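Local coordinates for protein acyl-homoserine-lactone synthase (Pseudomonas aeruginosa, PDB 1RO5) that makes the quorum-sensing autoinducer N-(3-oxododecanoyl)homoserine lactone from a fatty acyl group carried on acyl carrier protein and S-adenosyl-L-methionine, at residues K24-V29 with E45-D50; G156-R161 with N181-I186; S160-H165 with A175-L180. One frame throughout, in Å; residues are numbered along the deposited sequence.

Interaction 1: K24-V29 with E45-D50; sequences KLRAQV and EIDGYD
Helix 16-30 meets the chain leaving strand 44-45 where Ala27 faces Glu45, their CA atoms 4.6 Å apart; beyond this near point the 45-50 segment runs on through a loop into a 3-10 turn that begins at Gly48. One arginine spans the gap. Arg26 reaches from the helix along a chain bent at chi3 (44°), which brings its guanidinium between two carboxylates. Near the helix, the Glu45 side chain crosses that of Arg26 at about a right angle: Arg26 NE donates to Glu45 OE2 over 2.7 Å, within the guanidinium plane but from above the plane of the carboxylate. Arg26 NH2 adds weak bonds to both oxygens of the same group. Asp50 comes from the opposite direction and is gripped end-on by two nitrogens. Arg26 NH1 gives Asp50 OD1 a nearly straight bond of 3.0 Å (175°), while Arg26 NH2 meets the syn lone pair of Asp50 OD2 at 2.9 Å. The anti lone pair of that oxygen takes the backbone N of Asp47, also at 2.9 Å, which ties the carboxylate back to its own loop. Over one guanidinium face lies the carbonyl O of Glu45, with no hydrogen bond between them. Beside this polar centre, Ala27 CB packs 4.1 Å from Glu45 CB. The network extends into the central sheet: Arg70 bridges Asp47 and Asp50, Tyr56 bonds to Asp50, and Arg104 pairs with Glu45. Such an arginine-acid network is a feature of the autoinducer synthase family and probably shapes the region near the active site. Held by two carboxylates, the guanidinium is fixed against rotation and ties helix 16-30 to the loop and, through the shared acids, to the sheet.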
loop_
_atom_site.group_PDB
_atom_site.type_symbol
_atom_site.label_atom_id
_atom_site.label_comp_id
_atom_site.label_asym_id
_atom_site.label_seq_id
_atom_site.Cartn_x
_atom_site.Cartn_y
_atom_site.Cartn_z
ATOM N N LYS A 24 0.507 -3.780 14.921
ATOM C CA LYS A 24 1.609 -3.373 15.795
ATOM C C LYS A 24 2.690 -2.764 14.899
ATOM O O LYS A 24 3.199 -1.740 15.238
ATOM C CB LYS A 24 2.261 -4.522 16.604
ATOM C CG LYS A 24 1.450 -5.239 17.625
ATOM C CD LYS A 24 1.782 -4.909 19.068
ATOM C CE LYS A 24 1.013 -5.849 20.094
ATOM N NZ LYS A 24 1.758 -5.733 21.457
ATOM N N LEU A 25 3.022 -3.410 13.785
ATOM C CA LEU A 25 3.953 -2.879 12.781
ATOM C C LEU A 25 3.497 -1.542 12.295
ATOM O O LEU A 25 4.303 -0.663 12.193
ATOM C CB LEU A 25 4.163 -3.824 11.585
ATOM C CG LEU A 25 5.111 -3.344 10.516
ATOM C CD1 LEU A 25 6.444 -2.837 11.113
ATOM C CD2 LEU A 25 5.519 -4.486 9.635
ATOM N N ARG A 26 2.207 -1.364 12.014
ATOM C CA ARG A 26 1.726 -0.042 11.603
ATOM C C ARG A 26 1.880 0.984 12.737
ATOM O O ARG A 26 2.111 2.172 12.444
ATOM C CB ARG A 26 0.273 -0.138 11.214
ATOM C CG ARG A 26 0.123 -0.768 9.844
ATOM C CD ARG A 26 -1.323 -1.091 9.431
ATOM N NE ARG A 26 -2.345 -0.068 9.709
ATOM C CZ ARG A 26 -3.680 -0.210 9.521
ATOM N NH1 ARG A 26 -4.192 -1.324 8.985
ATOM N NH2 ARG A 26 -4.522 0.783 9.919
ATOM N N ALA A 27 1.659 0.545 14.001
ATOM C CA ALA A 27 1.918 1.463 15.121
ATOM C C ALA A 27 3.423 1.847 15.230
ATOM O O ALA A 27 3.741 3.018 15.482
ATOM C CB ALA A 27 1.426 0.906 16.462
ATOM N N GLN A 28 4.323 0.874 15.019
ATOM C CA GLN A 28 5.730 1.148 15.114
ATOM C C GLN A 28 6.097 2.161 14.044
ATOM O O GLN A 28 6.868 3.107 14.300
ATOM C CB GLN A 28 6.568 -0.151 15.013
ATOM C CG GLN A 28 6.301 -1.158 16.222
ATOM C CD GLN A 28 7.148 -2.438 16.116
ATOM O OE1 GLN A 28 6.929 -3.382 15.260
ATOM N NE2 GLN A 28 8.162 -2.462 16.985
ATOM N N VAL A 29 5.432 2.059 12.889
ATOM C CA VAL A 29 5.684 3.038 11.828
ATOM C C VAL A 29 5.044 4.352 11.988
ATOM O O VAL A 29 5.716 5.321 11.848
ATOM C CB VAL A 29 5.455 2.426 10.454
ATOM C CG1 VAL A 29 5.550 3.440 9.327
ATOM C CG2 VAL A 29 6.497 1.292 10.330
ATOM N N GLU A 45 -2.049 0.272 15.446
ATOM C CA GLU A 45 -2.619 1.404 14.670
ATOM C C GLU A 45 -3.757 0.826 13.847
ATOM O O GLU A 45 -3.547 -0.125 13.018
ATOM C CB GLU A 45 -1.522 1.957 13.789
ATOM C CG GLU A 45 -1.832 3.273 13.071
ATOM C CD GLU A 45 -2.553 3.021 11.763
ATOM O OE1 GLU A 45 -3.670 3.385 11.679
ATOM O OE2 GLU A 45 -2.037 2.391 10.795
ATOM N N ILE A 46 -4.978 1.268 14.110
ATOM C CA ILE A 46 -6.188 0.621 13.563
ATOM C C ILE A 46 -7.141 1.743 13.402
ATOM O O ILE A 46 -7.285 2.465 14.398
ATOM C CB ILE A 46 -6.950 -0.281 14.584
ATOM C CG1 ILE A 46 -6.060 -1.053 15.434
ATOM C CG2 ILE A 46 -7.848 -1.303 13.876
ATOM C CD1 ILE A 46 -6.881 -2.191 16.066
ATOM N N ASP A 47 -7.897 1.822 12.310
ATOM C CA ASP A 47 -8.880 2.915 12.193
ATOM C C ASP A 47 -10.209 2.389 11.552
ATOM O O ASP A 47 -10.405 1.154 11.302
ATOM C CB ASP A 47 -8.247 4.051 11.385
ATOM C CG ASP A 47 -7.755 3.614 9.979
ATOM O OD1 ASP A 47 -8.246 2.571 9.415
ATOM O OD2 ASP A 47 -7.017 4.364 9.276
ATOM N N GLY A 48 -11.108 3.269 11.260
ATOM C CA GLY A 48 -12.428 2.866 10.829
ATOM C C GLY A 48 -12.377 2.212 9.430
ATOM O O GLY A 48 -13.248 1.384 9.107
ATOM N N TYR A 49 -11.371 2.537 8.600
ATOM C CA TYR A 49 -11.202 1.867 7.311
ATOM C C TYR A 49 -10.968 0.379 7.498
ATOM O O TYR A 49 -11.266 -0.377 6.631
ATOM C CB TYR A 49 -10.029 2.485 6.518
ATOM C CG TYR A 49 -10.280 3.974 6.140
ATOM C CD1 TYR A 49 -9.611 5.007 6.782
ATOM C CD2 TYR A 49 -11.113 4.283 5.090
ATOM C CE1 TYR A 49 -9.856 6.336 6.451
ATOM C CE2 TYR A 49 -11.344 5.629 4.684
ATOM C CZ TYR A 49 -10.747 6.628 5.378
ATOM O OH TYR A 49 -10.942 7.937 4.938
ATOM N N ASP A 50 -10.377 -0.050 8.616
ATOM C CA ASP A 50 -10.136 -1.438 8.856
ATOM C C ASP A 50 -11.479 -2.188 9.071
ATOM O O ASP A 50 -11.548 -3.397 9.029
ATOM C CB ASP A 50 -9.126 -1.620 10.084
ATOM C CG ASP A 50 -7.785 -1.084 9.746
ATOM O OD1 ASP A 50 -7.131 -1.565 8.754
ATOM O OD2 ASP A 50 -7.245 -0.191 10.380
#

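Interaction 2: G156-R161 with N181-I186; sequences GLDVSR and NAKTQI
Thr184, on the first turn of helix 182-189, meets the chain entering strand 158-161 through both branches of its side chain. With OG1 beside its own backbone N (chi1 -64°), the hydroxyl accepts from Asp158 N at 3.2 Å and the methyl CG2 is directed to Leu157 CG, 4.0 Å away. The same OG1 bonds to the carbonyl O of Glu179, its stronger polar partner, and so joins the backbone of Asp158 to that of Glu179. This is the close-packed part, where Leu157 and Thr184 are buried and the leucine also touches Ala187 and Leu188 of the same helix. The chain arrives there through Gly156, whose positive phi closes the preceding helix in a Schellman motif.

Asn181 is the N-cap of the helix, its OD1 accepting a weak bond from Thr184 N, while its ND2 donates to Asp158 OD2 at 2.8 Å. That donor lies on the anti side of the carboxylate, and the two flat groups are nearly coplanar, their planes 27° apart. Solvent-exposed Lys183 lays its extended aliphatic chain across Asp158, with Lys183 CD 3.6 Å from Asp158 CB. Its CE comes close to the carbonyl O atoms of Gly156 and Leu157, though the very short approach to the former is doubtful. Only the charged end is loose: Lys183 NZ stays 5.0 Å from Asp158 OD1.

One amide thus serves both sides, its oxygen capping the helix and its nitrogen holding Asp158. That carboxylate, close to the helix N-terminus, would probably be favoured as an anion by the helix dipole and the nearby lysine.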
loop_
_atom_site.group_PDB
_atom_site.type_symbol
_atom_site.label_atom_id
_atom_site.label_comp_id
_atom_site.label_asym_id
_atom_site.label_seq_id
_atom_site.Cartn_x
_atom_site.Cartn_y
_atom_site.Cartn_z
ATOM N N GLY A 156 10.751 2.531 -12.853
ATOM C CA GLY A 156 10.086 2.393 -14.120
ATOM C C GLY A 156 8.555 2.452 -14.196
ATOM O O GLY A 156 8.013 2.495 -15.331
ATOM N N LEU A 157 7.844 2.511 -13.052
ATOM C CA LEU A 157 6.400 2.356 -13.064
ATOM C C LEU A 157 5.797 3.519 -13.755
ATOM O O LEU A 157 6.402 4.578 -13.911
ATOM C CB LEU A 157 5.817 2.259 -11.653
ATOM C CG LEU A 157 5.966 0.906 -11.021
ATOM C CD1 LEU A 157 7.266 0.280 -11.266
ATOM C CD2 LEU A 157 5.777 0.997 -9.540
ATOM N N ASP A 158 4.550 3.362 -14.165
ATOM C CA ASP A 158 3.942 4.459 -14.804
ATOM C C ASP A 158 3.097 5.116 -13.693
ATOM O O ASP A 158 2.082 4.560 -13.288
ATOM C CB ASP A 158 3.152 3.907 -15.983
ATOM C CG ASP A 158 2.313 4.942 -16.645
ATOM O OD1 ASP A 158 2.362 6.066 -16.197
ATOM O OD2 ASP A 158 1.527 4.750 -17.595
ATOM N N VAL A 159 3.490 6.306 -13.245
ATOM C CA VAL A 159 3.026 6.909 -12.011
ATOM C C VAL A 159 2.833 8.346 -12.264
ATOM O O VAL A 159 3.721 9.032 -12.842
ATOM C CB VAL A 159 4.120 6.795 -10.973
ATOM C CG1 VAL A 159 3.600 7.205 -9.629
ATOM C CG2 VAL A 159 4.365 5.386 -10.794
ATOM N N SER A 160 1.672 8.855 -11.880
ATOM C CA SER A 160 1.421 10.246 -12.164
ATOM C C SER A 160 0.741 10.723 -10.893
ATOM O O SER A 160 0.355 9.893 -10.104
ATOM C CB SER A 160 0.574 10.387 -13.414
ATOM O OG SER A 160 -0.829 10.375 -13.131
ATOM N N ARG A 161 0.694 12.011 -10.668
ATOM C CA ARG A 161 0.157 12.589 -9.511
ATOM C C ARG A 161 -1.120 13.388 -9.848
ATOM O O ARG A 161 -1.346 13.791 -10.978
ATOM C CB ARG A 161 1.297 13.416 -8.759
ATOM C CG ARG A 161 1.389 14.851 -8.963
ATOM C CD ARG A 161 2.865 15.577 -8.937
ATOM N NE ARG A 161 3.861 15.116 -7.983
ATOM C CZ ARG A 161 4.573 15.921 -7.159
ATOM N NH1 ARG A 161 4.308 17.215 -7.135
ATOM N NH2 ARG A 161 5.515 15.444 -6.295
ATOM N N ASN A 181 -0.428 -0.864 -16.360
ATOM C CA ASN A 181 -0.347 -1.167 -17.774
ATOM C C ASN A 181 0.987 -1.885 -18.056
ATOM O O ASN A 181 1.725 -2.422 -17.170
ATOM C CB ASN A 181 -0.508 0.151 -18.579
ATOM C CG ASN A 181 0.504 1.187 -18.152
ATOM O OD1 ASN A 181 1.547 0.833 -17.610
ATOM N ND2 ASN A 181 0.199 2.453 -18.344
ATOM N N ALA A 182 1.315 -1.878 -19.349
ATOM C CA ALA A 182 2.440 -2.579 -19.943
ATOM C C ALA A 182 3.731 -2.017 -19.401
ATOM O O ALA A 182 4.701 -2.792 -19.005
ATOM C CB ALA A 182 2.324 -2.364 -21.592
ATOM N N LYS A 183 3.815 -0.687 -19.404
ATOM C CA LYS A 183 5.052 -0.098 -18.905
ATOM C C LYS A 183 5.420 -0.570 -17.430
ATOM O O LYS A 183 6.630 -1.070 -17.095
ATOM C CB LYS A 183 4.974 1.397 -19.066
ATOM C CG LYS A 183 6.228 2.054 -18.537
ATOM C CD LYS A 183 5.847 3.518 -18.302
ATOM C CE LYS A 183 6.834 4.192 -17.368
ATOM N NZ LYS A 183 6.976 5.520 -17.974
ATOM N N THR A 184 4.355 -0.582 -16.579
ATOM C CA THR A 184 4.483 -1.048 -15.160
ATOM C C THR A 184 4.825 -2.465 -15.126
ATOM O O THR A 184 5.689 -2.922 -14.371
ATOM C CB THR A 184 3.181 -0.788 -14.369
ATOM O OG1 THR A 184 2.956 0.640 -14.295
ATOM C CG2 THR A 184 3.227 -1.270 -12.940
ATOM N N GLN A 185 4.081 -3.207 -15.909
ATOM C CA GLN A 185 4.264 -4.633 -15.881
ATOM C C GLN A 185 5.697 -4.980 -16.286
ATOM O O GLN A 185 6.340 -5.874 -15.691
ATOM C CB GLN A 185 3.275 -5.237 -16.843
ATOM C CG GLN A 185 1.822 -5.251 -16.311
ATOM C CD GLN A 185 0.890 -5.944 -17.264
ATOM O OE1 GLN A 185 1.190 -7.045 -17.706
ATOM N NE2 GLN A 185 -0.202 -5.276 -17.660
ATOM N N ILE A 186 6.205 -4.290 -17.324
ATOM C CA ILE A 186 7.544 -4.607 -17.844
ATOM C C ILE A 186 8.604 -4.213 -16.774
ATOM O O ILE A 186 9.509 -4.993 -16.458
ATOM C CB ILE A 186 7.832 -3.946 -19.199
ATOM C CG1 ILE A 186 6.875 -4.449 -20.322
ATOM C CG2 ILE A 186 9.261 -4.318 -19.570
ATOM C CD1 ILE A 186 6.664 -3.423 -21.548
#

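Interaction 3: S160-H165 with A175-L180; sequences SRFGPH and ALRIEL
Ser160 O takes the shortest polar bond of this contact, 2.8 Å from Arg177 N, in an antiparallel ladder between strands 158-161 and 171-179 at one margin of the mixed sheet of this alpha-beta-alpha sandwich. Ser160 N answers to Arg177 O at 3.1 Å, which makes Ser160 and Arg177 a hydrogen-bonded pair; Arg161 and Leu176 follow as a non-hydrogen-bonded pair. The ladder closes with Phe162 N on Ala175 O, just beyond the end of the shorter strand.

Side chains reinforce the pairing on the face that carries Ser160 and Arg177. Arg177 CG sits between its backbone N and carbonyl carbon (chi1 60°), and from there the chain extends back across the partner strand. Arg177 NE donates to Ser160 OG at 3.1 Å, the hydroxyl lying near the guanidinium plane. A water donates to Arg177 O and is also weakly bonded to Ser160 OG. Farther out, Arg177 NH1 stands over the Phe162 ring, offset toward the rim and 3.3 Å from Phe162 CE2, in a cation-pi contact with the planes 46° apart; Arg177 CD adds a CH-pi contact. Phe162 is buried against Val141, Leu88 and Pro94. Its CD1 lies 3.6 Å from Ala175 CB, while the carbonyl O atoms of Ala175 and Leu176 lie at the ring edge.

On the other face, Arg161 CB packs on Leu176 CD2, whereas the charged end of Arg161 turns away to a salt bridge with Glu149 of helix 146-154. At the far end, a second water accepts from Ala175 N at 3.0 Å and donates a weak bond to Gly163 O.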
loop_
_atom_site.group_PDB
_atom_site.type_symbol
_atom_site.label_atom_id
_atom_site.label_comp_id
_atom_site.label_asym_id
_atom_site.label_seq_id
_atom_site.Cartn_x
_atom_site.Cartn_y
_atom_site.Cartn_z
ATOM N N SER A 160 1.672 8.855 -11.880
ATOM C CA SER A 160 1.421 10.246 -12.164
ATOM C C SER A 160 0.741 10.723 -10.893
ATOM O O SER A 160 0.355 9.893 -10.104
ATOM C CB SER A 160 0.574 10.387 -13.414
ATOM O OG SER A 160 -0.829 10.375 -13.131
ATOM N N ARG A 161 0.694 12.011 -10.668
ATOM C CA ARG A 161 0.157 12.589 -9.511
ATOM C C ARG A 161 -1.120 13.388 -9.848
ATOM O O ARG A 161 -1.346 13.791 -10.978
ATOM C CB ARG A 161 1.297 13.416 -8.759
ATOM C CG ARG A 161 1.389 14.851 -8.963
ATOM C CD ARG A 161 2.865 15.577 -8.937
ATOM N NE ARG A 161 3.861 15.116 -7.983
ATOM C CZ ARG A 161 4.573 15.921 -7.159
ATOM N NH1 ARG A 161 4.308 17.215 -7.135
ATOM N NH2 ARG A 161 5.515 15.444 -6.295
ATOM N N PHE A 162 -2.036 13.493 -8.896
ATOM C CA PHE A 162 -3.268 14.247 -9.036
ATOM C C PHE A 162 -3.024 15.779 -9.039
ATOM O O PHE A 162 -3.825 16.555 -9.586
ATOM C CB PHE A 162 -4.227 13.871 -7.854
ATOM C CG PHE A 162 -4.941 12.559 -8.077
ATOM C CD1 PHE A 162 -4.272 11.363 -7.812
ATOM C CD2 PHE A 162 -6.246 12.501 -8.679
ATOM C CE1 PHE A 162 -4.923 10.102 -7.939
ATOM C CE2 PHE A 162 -6.874 11.257 -8.925
ATOM C CZ PHE A 162 -6.240 10.049 -8.548
ATOM N N GLY A 163 -1.990 16.235 -8.339
ATOM C CA GLY A 163 -1.702 17.620 -8.223
ATOM C C GLY A 163 -0.429 17.782 -7.380
ATOM O O GLY A 163 0.276 16.831 -7.068
ATOM N N PRO A 164 -0.109 19.017 -7.017
ATOM C CA PRO A 164 1.118 19.293 -6.204
ATOM C C PRO A 164 1.175 18.487 -4.876
ATOM O O PRO A 164 0.110 18.279 -4.316
ATOM C CB PRO A 164 1.034 20.808 -5.851
ATOM C CG PRO A 164 0.074 21.381 -6.964
ATOM C CD PRO A 164 -0.868 20.214 -7.443
ATOM N N HIS A 165 2.352 18.094 -4.385
ATOM C CA HIS A 165 2.477 17.584 -3.044
ATOM C C HIS A 165 2.133 18.676 -1.985
ATOM O O HIS A 165 2.216 19.865 -2.296
ATOM C CB HIS A 165 3.871 17.112 -2.816
ATOM C CG HIS A 165 4.884 18.194 -2.991
ATOM N ND1 HIS A 165 5.551 18.407 -4.188
ATOM C CD2 HIS A 165 5.345 19.135 -2.136
ATOM C CE1 HIS A 165 6.355 19.458 -4.067
ATOM N NE2 HIS A 165 6.259 19.906 -2.826
ATOM N N ALA A 175 -0.779 12.513 -3.744
ATOM C CA ALA A 175 -1.680 11.461 -4.241
ATOM C C ALA A 175 -1.183 10.993 -5.587
ATOM O O ALA A 175 -1.040 11.806 -6.530
ATOM C CB ALA A 175 -3.134 11.999 -4.458
ATOM N N LEU A 176 -0.970 9.677 -5.710
ATOM C CA LEU A 176 -0.504 9.136 -6.926
ATOM C C LEU A 176 -1.534 8.244 -7.627
ATOM O O LEU A 176 -2.292 7.555 -6.980
ATOM C CB LEU A 176 0.704 8.279 -6.561
ATOM C CG LEU A 176 1.880 9.008 -5.937
ATOM C CD1 LEU A 176 2.886 7.928 -5.731
ATOM C CD2 LEU A 176 2.499 10.110 -6.820
ATOM N N ARG A 177 -1.510 8.207 -8.951
ATOM C CA ARG A 177 -2.129 7.087 -9.697
ATOM C C ARG A 177 -1.136 6.146 -10.355
ATOM O O ARG A 177 -0.231 6.631 -10.972
ATOM C CB ARG A 177 -3.349 7.492 -10.569
ATOM C CG ARG A 177 -3.177 8.420 -11.578
ATOM C CD ARG A 177 -4.425 9.320 -11.920
ATOM N NE ARG A 177 -3.881 10.624 -12.448
ATOM C CZ ARG A 177 -4.510 11.800 -12.439
ATOM N NH1 ARG A 177 -5.767 11.849 -11.951
ATOM N NH2 ARG A 177 -3.880 12.927 -12.943
ATOM N N ILE A 178 -1.187 4.834 -10.080
ATOM C CA ILE A 178 -0.157 3.941 -10.533
ATOM C C ILE A 178 -0.927 3.101 -11.539
ATOM O O ILE A 178 -1.731 2.262 -11.103
ATOM C CB ILE A 178 0.299 2.956 -9.495
ATOM C CG1 ILE A 178 1.183 3.537 -8.409
ATOM C CG2 ILE A 178 1.349 2.020 -10.085
ATOM C CD1 ILE A 178 0.535 4.132 -7.329
ATOM N N GLU A 179 -0.709 3.294 -12.863
ATOM C CA GLU A 179 -1.389 2.478 -13.901
ATOM C C GLU A 179 -0.792 1.119 -13.958
ATOM O O GLU A 179 0.444 0.977 -14.002
ATOM C CB GLU A 179 -1.294 3.186 -15.217
ATOM C CG GLU A 179 -1.921 4.579 -15.101
ATOM C CD GLU A 179 -3.414 4.496 -15.021
ATOM O OE1 GLU A 179 -4.012 3.382 -15.310
ATOM O OE2 GLU A 179 -3.983 5.521 -14.630
ATOM N N LEU A 180 -1.596 0.074 -13.872
ATOM C CA LEU A 180 -0.938 -1.263 -13.958
ATOM C C LEU A 180 -0.826 -1.773 -15.465
ATOM O O LEU A 180 -1.126 -2.941 -15.782
ATOM C CB LEU A 180 -1.647 -2.318 -13.060
ATOM C CG LEU A 180 -1.990 -1.882 -11.589
ATOM C CD1 LEU A 180 -2.697 -2.986 -10.882
ATOM C CD2 LEU A 180 -0.643 -1.589 -10.889
HETATM O O HOH W 1 -0.225 7.421 -13.976
HETATM O O HOH W 2 -1.573 15.162 -4.978
#

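Interactions 2 and 3 are adjoining parts of one structure, their centres about 11 Å apart. They share Ser160 and Arg161, and strand 171-179 of interaction 3 runs on into helix 182-189 of interaction 2. Besides the Thr184 OG1 to Glu179 O bond (2.6 Å), they are joined by a probable hydrogen bond between Asp158 O and Glu179 N, 3.1 Å apart, so strand pairing and helix start are coupled. Interaction 1 lies on the opposite side of the chain's centre, about 28 Å from interaction 2 and about 24 Å from interaction 3, centre to centre; of the three, it is the one that probably lies near the active site. The zinc ion, held by residues 1-3, belongs to none of them.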